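Local coordinates for glucan-binding protein C, GbpC (Streptococcus mutans UA159, PDB 5UQZ) that probably binds glucan and mediates both sucrose-dependent and sucrose-independent adherence, this piece of it including a calcium-binding beta-supersandwich, at residues 25-28 with 29-33; 264-267 with 268-271; 141-144 with 145-148. One frame throughout, in Å; residues are numbered along the deposited sequence. Where two conformers were deposited one is given.

Interaction 1: residues 25-28 with 29-33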
# COMPACT_ATOMS: atom_id res chain seq x y z
N PHE A 25 -8.71 9.85 29.05
CA PHE A 25 -9.75 8.84 29.18
C PHE A 25 -10.42 8.57 27.83
O PHE A 25 -10.70 7.41 27.49
CB PHE A 25 -10.78 9.28 30.22
CG PHE A 25 -11.82 8.24 30.45
CD1 PHE A 25 -11.53 7.11 31.20
CD2 PHE A 25 -13.08 8.36 29.86
CE1 PHE A 25 -12.49 6.13 31.39
CE2 PHE A 25 -14.04 7.38 30.05
CZ PHE A 25 -13.75 6.26 30.81
N GLU A 26 -10.70 9.62 27.07
CA GLU A 26 -11.20 9.44 25.71
C GLU A 26 -10.23 8.61 24.87
O GLU A 26 -10.65 7.74 24.08
CB GLU A 26 -11.45 10.81 25.09
CG GLU A 26 -12.47 11.63 25.87
CD GLU A 26 -12.45 13.10 25.50
OE1 GLU A 26 -11.39 13.67 25.18
OE2 GLU A 26 -13.54 13.69 25.51
N LYS A 27 -8.93 8.87 25.03
CA LYS A 27 -7.92 8.12 24.28
C LYS A 27 -7.92 6.66 24.71
O LYS A 27 -7.82 5.76 23.88
CB LYS A 27 -6.54 8.75 24.50
CG LYS A 27 -5.39 7.99 23.84
CD LYS A 27 -5.56 7.95 22.33
CE LYS A 27 -4.30 7.40 21.66
NZ LYS A 27 -4.50 7.17 20.21
N TYR A 28 -8.08 6.42 26.01
CA TYR A 28 -8.18 5.06 26.52
C TYR A 28 -9.38 4.33 25.92
O TYR A 28 -9.25 3.20 25.44
CB TYR A 28 -8.24 5.09 28.05
CG TYR A 28 -8.80 3.85 28.66
CD1 TYR A 28 -8.01 2.69 28.72
CD2 TYR A 28 -10.10 3.79 29.15
CE1 TYR A 28 -8.50 1.52 29.25
CE2 TYR A 28 -10.59 2.61 29.69
CZ TYR A 28 -9.78 1.48 29.73
OH TYR A 28 -10.24 0.30 30.26
N GLN A 29 -10.56 4.97 25.88
CA GLN A 29 -11.72 4.32 25.29
C GLN A 29 -11.46 3.95 23.83
O GLN A 29 -11.83 2.86 23.38
CB GLN A 29 -12.93 5.23 25.38
CG GLN A 29 -13.40 5.44 26.82
CD GLN A 29 -14.58 6.34 26.88
OE1 GLN A 29 -14.54 7.47 26.38
NE2 GLN A 29 -15.66 5.84 27.46
N SER A 30 -10.84 4.87 23.08
CA SER A 30 -10.51 4.60 21.68
C SER A 30 -9.50 3.47 21.58
O SER A 30 -9.61 2.57 20.72
CB SER A 30 -9.94 5.88 21.06
OG SER A 30 -9.46 5.64 19.74
N ASP A 31 -8.46 3.52 22.42
CA ASP A 31 -7.42 2.49 22.40
C ASP A 31 -7.98 1.11 22.75
O ASP A 31 -7.51 0.10 22.20
CB ASP A 31 -6.32 2.82 23.40
CG ASP A 31 -5.43 3.98 22.96
OD1 ASP A 31 -5.50 4.39 21.79
OD2 ASP A 31 -4.64 4.48 23.80
N VAL A 32 -8.94 1.02 23.67
CA VAL A 32 -9.50 -0.28 24.02
C VAL A 32 -10.19 -0.88 22.81
O VAL A 32 -10.07 -2.08 22.55
CB VAL A 32 -10.47 -0.18 25.22
CG1 VAL A 32 -11.33 -1.46 25.36
CG2 VAL A 32 -9.71 0.08 26.49
N LYS A 33 -10.92 -0.07 22.05
CA LYS A 33 -11.59 -0.62 20.88
C LYS A 33 -10.58 -1.10 19.85
O LYS A 33 -10.77 -2.15 19.22
CB LYS A 33 -12.51 0.45 20.29
CG LYS A 33 -13.76 0.63 21.13
CD LYS A 33 -14.64 1.67 20.58
CE LYS A 33 -13.92 2.94 20.63
NZ LYS A 33 -14.15 3.75 19.40
O HOH W 1 -6.88 5.27 19.67
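Phe25, Lys27 and Tyr28 each lay a side chain along the next turn of the long helix 3-51, meeting Gln29, Asp31 and Val32 in three i to i+4 pairs. This part of the helix falls in a predicted coiled-coil region and lies at the surface of the molecule. Over one face of the Phe25 ring comes the stem of Gln29, with CG 4.3 Å from the ring centroid in a CH-pi contact; further out, the amide is inclined 38° to the ring, and Gln29 CD comes within 3.4 Å of Phe25 CE2. Tyr28 repeats the pattern three residues on. With its CG anti to the backbone N (chi1 160°), the ring meets a methyl of the next turn: Val32 CG2 sits over the face, 3.8 Å from the Tyr28 centroid. Pro345, Pro347 and Pro348, from the C-terminal tail, also touch Tyr28, and Pro345 reaches Asp31 as well, so the tail packs against this side of the helix. Beneath these pairs run the regular bonds of an alpha helix, from Gln29 N to Phe25 O through Val32 N to Tyr28 O. Lys27 and Asp31 make the charged pair. The lysine chain bends at chi2 (62°), which turns it along the helix toward the carboxylate, and its NZ lies 3.4 Å from Asp31 OD1, a rather long salt bridge. One water joins the same ends: it donates to Asp31 OD1 at 2.7 Å, accepts from Lys27 NZ, and lies 2.6 Å from Ser30 OG.

Interaction 2: residues 264-267 with 268-271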
# COMPACT_ATOMS: atom_id res chain seq x y z
N ALA A 264 -15.17 -3.15 0.94
CA ALA A 264 -16.48 -2.71 0.47
C ALA A 264 -16.88 -1.37 1.07
O ALA A 264 -17.57 -0.57 0.41
CB ALA A 264 -17.53 -3.77 0.81
N LYS A 265 -16.49 -1.11 2.31
CA LYS A 265 -16.80 0.11 3.02
C LYS A 265 -15.53 0.92 3.25
O LYS A 265 -14.41 0.45 3.08
CB LYS A 265 -17.46 -0.21 4.37
CG LYS A 265 -18.81 -0.90 4.23
CD LYS A 265 -19.36 -1.13 5.62
CE LYS A 265 -20.31 -2.32 5.69
NZ LYS A 265 -21.50 -2.02 6.57
N ASP A 266 -15.71 2.18 3.66
CA ASP A 266 -14.58 3.03 4.01
C ASP A 266 -13.72 2.34 5.06
O ASP A 266 -14.25 1.83 6.05
CB ASP A 266 -15.14 4.36 4.50
CG ASP A 266 -14.06 5.41 4.89
OD1 ASP A 266 -13.26 5.12 5.78
OD2 ASP A 266 -14.04 6.55 4.36
N ASN A 267 -12.42 2.28 4.81
CA ASN A 267 -11.48 1.73 5.78
C ASN A 267 -10.44 2.75 6.18
O ASN A 267 -9.42 2.41 6.79
CB ASN A 267 -10.83 0.45 5.26
CG ASN A 267 -9.97 0.67 4.03
OD1 ASN A 267 -9.75 1.80 3.61
ND2 ASN A 267 -9.47 -0.43 3.45
N GLN A 268 -10.70 4.04 5.88
CA GLN A 268 -9.71 5.09 6.08
C GLN A 268 -9.97 5.96 7.31
O GLN A 268 -9.00 6.44 7.92
CB GLN A 268 -9.71 6.02 4.86
CG GLN A 268 -8.51 6.96 4.80
CD GLN A 268 -7.24 6.26 4.31
OE1 GLN A 268 -7.31 5.31 3.54
NE2 GLN A 268 -6.09 6.72 4.77
N TYR A 269 -11.24 6.21 7.66
CA TYR A 269 -11.58 7.13 8.75
C TYR A 269 -12.51 6.46 9.73
O TYR A 269 -13.58 5.98 9.35
CB TYR A 269 -12.29 8.39 8.16
CG TYR A 269 -11.32 9.21 7.33
CD1 TYR A 269 -10.32 9.97 7.94
CD2 TYR A 269 -11.38 9.19 5.93
CE1 TYR A 269 -9.37 10.66 7.18
CE2 TYR A 269 -10.44 9.90 5.17
CZ TYR A 269 -9.44 10.61 5.80
OH TYR A 269 -8.51 11.29 5.06
N LYS A 270 -12.12 6.48 11.01
CA LYS A 270 -13.05 6.05 12.05
C LYS A 270 -14.35 6.83 11.97
O LYS A 270 -15.42 6.29 12.28
CB LYS A 270 -12.40 6.23 13.42
CG LYS A 270 -11.22 5.30 13.64
CD LYS A 270 -10.75 5.47 15.09
CE LYS A 270 -9.55 4.67 15.42
NZ LYS A 270 -9.32 4.89 16.92
N ALA A 271 -14.30 8.11 11.58
CA ALA A 271 -15.52 8.91 11.48
C ALA A 271 -16.49 8.34 10.46
O ALA A 271 -17.69 8.63 10.50
CB ALA A 271 -15.19 10.35 11.09
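In the long loop between strands 260-263 and 303-306, close to the calcium site, Asp266 folds its carboxylate back onto the chain that follows it. A single oxygen, OD1, takes two successive backbone N-H groups. Gln268 N, at 2.8 Å from Asp266 OD1, approaches from above the carboxylate plane, 44° out of it. Tyr269 N lies 3.0 Å from the same OD1 and uses its syn lone pair, with the straighter N-H path of 165°. The bond from Gln268 N makes this an Asx turn; the one from Tyr269 N, a residue further on, adds a second grip on the same oxygen. The turn probably helps hold the course of the buried loop beside strand 227-230, where Asp266 OD2 accepts from Thr229 N and also from Asn272 ND2. That second oxygen faces the edge of the Tyr269 ring, near its plane, 4.1 Å from CD2, with carboxylate and ring planes 49° apart. Over one face of the same ring lies Gln268 CG, 3.5 Å above the plane and offset toward the rim. The Gln268 chain bends at chi2, and its amide links two neighbours: NE2 bonds Asp279 OD1, while OE1 accepts from ND2 of Asn226, a calcium ligand, making Gln268 a second-shell residue. Tyr269 OH bonds the other oxygen of Asp279, and Asn267 OD1 accepts from His227 N.

Interaction 3: residues 141-144 with 145-148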
# COMPACT_ATOMS: atom_id res chain seq x y z
N ASN A 141 18.89 -10.78 -2.70
CA ASN A 141 18.30 -11.22 -1.43
C ASN A 141 17.16 -12.19 -1.61
O ASN A 141 16.52 -12.49 -0.60
CB ASN A 141 17.74 -10.02 -0.66
CG ASN A 141 18.82 -9.08 -0.22
OD1 ASN A 141 19.89 -9.51 0.21
ND2 ASN A 141 18.56 -7.77 -0.34
N SER A 142 16.80 -12.57 -2.83
CA SER A 142 15.51 -13.19 -3.07
C SER A 142 15.64 -14.64 -3.54
O SER A 142 16.63 -15.01 -4.19
CB SER A 142 14.72 -12.37 -4.09
OG SER A 142 14.42 -11.09 -3.55
N LYS A 143 14.62 -15.45 -3.22
CA LYS A 143 14.62 -16.85 -3.63
C LYS A 143 13.19 -17.33 -3.69
O LYS A 143 12.28 -16.72 -3.10
CB LYS A 143 15.42 -17.72 -2.66
CG LYS A 143 14.85 -17.80 -1.28
CD LYS A 143 15.61 -18.81 -0.42
CE LYS A 143 14.95 -18.89 0.99
NZ LYS A 143 15.37 -20.12 1.74
N TYR A 144 12.99 -18.45 -4.37
CA TYR A 144 11.69 -19.13 -4.36
C TYR A 144 11.96 -20.62 -4.18
O TYR A 144 12.63 -21.22 -5.02
CB TYR A 144 10.93 -18.89 -5.68
CG TYR A 144 9.69 -19.73 -5.73
CD1 TYR A 144 8.54 -19.35 -5.04
CD2 TYR A 144 9.68 -20.92 -6.44
CE1 TYR A 144 7.38 -20.15 -5.04
CE2 TYR A 144 8.51 -21.73 -6.48
CZ TYR A 144 7.36 -21.34 -5.76
OH TYR A 144 6.19 -22.08 -5.77
N ASN A 145 11.41 -21.20 -3.13
CA ASN A 145 11.62 -22.63 -2.84
C ASN A 145 13.10 -23.01 -2.98
O ASN A 145 13.47 -24.00 -3.62
CB ASN A 145 10.70 -23.50 -3.71
CG ASN A 145 9.27 -23.54 -3.16
OD1 ASN A 145 9.00 -23.11 -2.04
ND2 ASN A 145 8.35 -24.07 -3.97
N ASP A 146 13.95 -22.20 -2.35
CA ASP A 146 15.39 -22.45 -2.34
C ASP A 146 16.07 -22.29 -3.70
O ASP A 146 17.27 -22.65 -3.80
CB ASP A 146 15.73 -23.78 -1.66
CG ASP A 146 15.45 -23.75 -0.20
OD1 ASP A 146 15.32 -22.67 0.40
OD2 ASP A 146 15.40 -24.87 0.37
N LYS A 147 15.40 -21.75 -4.69
CA LYS A 147 16.03 -21.34 -5.95
C LYS A 147 16.34 -19.86 -5.80
O LYS A 147 15.41 -19.03 -5.77
CB LYS A 147 15.09 -21.57 -7.13
CG LYS A 147 14.70 -23.03 -7.31
CD LYS A 147 13.64 -23.15 -8.42
CE LYS A 147 13.37 -24.61 -8.72
NZ LYS A 147 12.71 -24.80 -10.05
N LYS A 148 17.61 -19.50 -5.78
CA LYS A 148 17.94 -18.08 -5.76
C LYS A 148 17.42 -17.44 -7.05
O LYS A 148 17.55 -18.02 -8.14
CB LYS A 148 19.48 -17.95 -5.66
CG LYS A 148 19.95 -16.49 -5.51
CD LYS A 148 21.45 -16.46 -5.29
CE LYS A 148 22.02 -15.08 -5.50
NZ LYS A 148 21.50 -14.05 -4.52
O HOH W 2 18.75 -13.33 -5.14
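Tyr144 and Lys147 close a tight beta hairpin, strands 143-144 and 147-148 joined by a type I' turn through Asn145 and Asp146. Two backbone bonds make theirs the hydrogen-bonded antiparallel pair: Tyr144 N to Lys147 O at 2.9 Å and Lys147 N to Tyr144 O at 2.8 Å. Lys143 and Lys148 form the non-hydrogen-bonded pair beside it, and here Lys143 CA approaches Lys147 O in a CA-H...O contact. Strand 64-65 pairs with the other edge of 143-144, completing a small three-stranded sheet. Packing against the ring comes from Asn145, whose side chain runs alongside Tyr144, pointing the same way. Its CB makes a CH-pi contact 4.2 Å from the ring centroid, and the amide lies over that face, inclined 35° to it. Both polar ends are held by Asn217: Asn145 ND2 bonds its OD1, and Tyr144 OH bonds its N. A water bridges Ser142 N and Lys148 NZ, accepting from both, away from the turn. The salt bridge lies at the turn: Lys143, with CG between N and the carbonyl carbon (chi1 65°) and extended beyond, runs beside Asp146 and puts NZ 2.9 Å from OD1, nearly along the C-O axis of that oxygen.

From the N terminus the chain first meets interaction 1, one turn against the next within helix 3-51. Interaction 3 follows, the hairpin at 141-148, and interaction 2 comes last, in the loop after strand 260-263. Interaction 1 joins successive turns of a helix, while interactions 3 and 2 close a tight hairpin turn and an Asx turn; the three stand in series, with none nested or crossing. Interactions 1 and 2 nevertheless meet in space, with Ser30 OG 2.9 Å from Lys270 NZ; that lysine also forms a salt bridge with Glu34, tying the calcium-side loop to the long helix. Interaction 3 lies across the chain's centre from interaction 2, their nearest atoms about 27 Å apart.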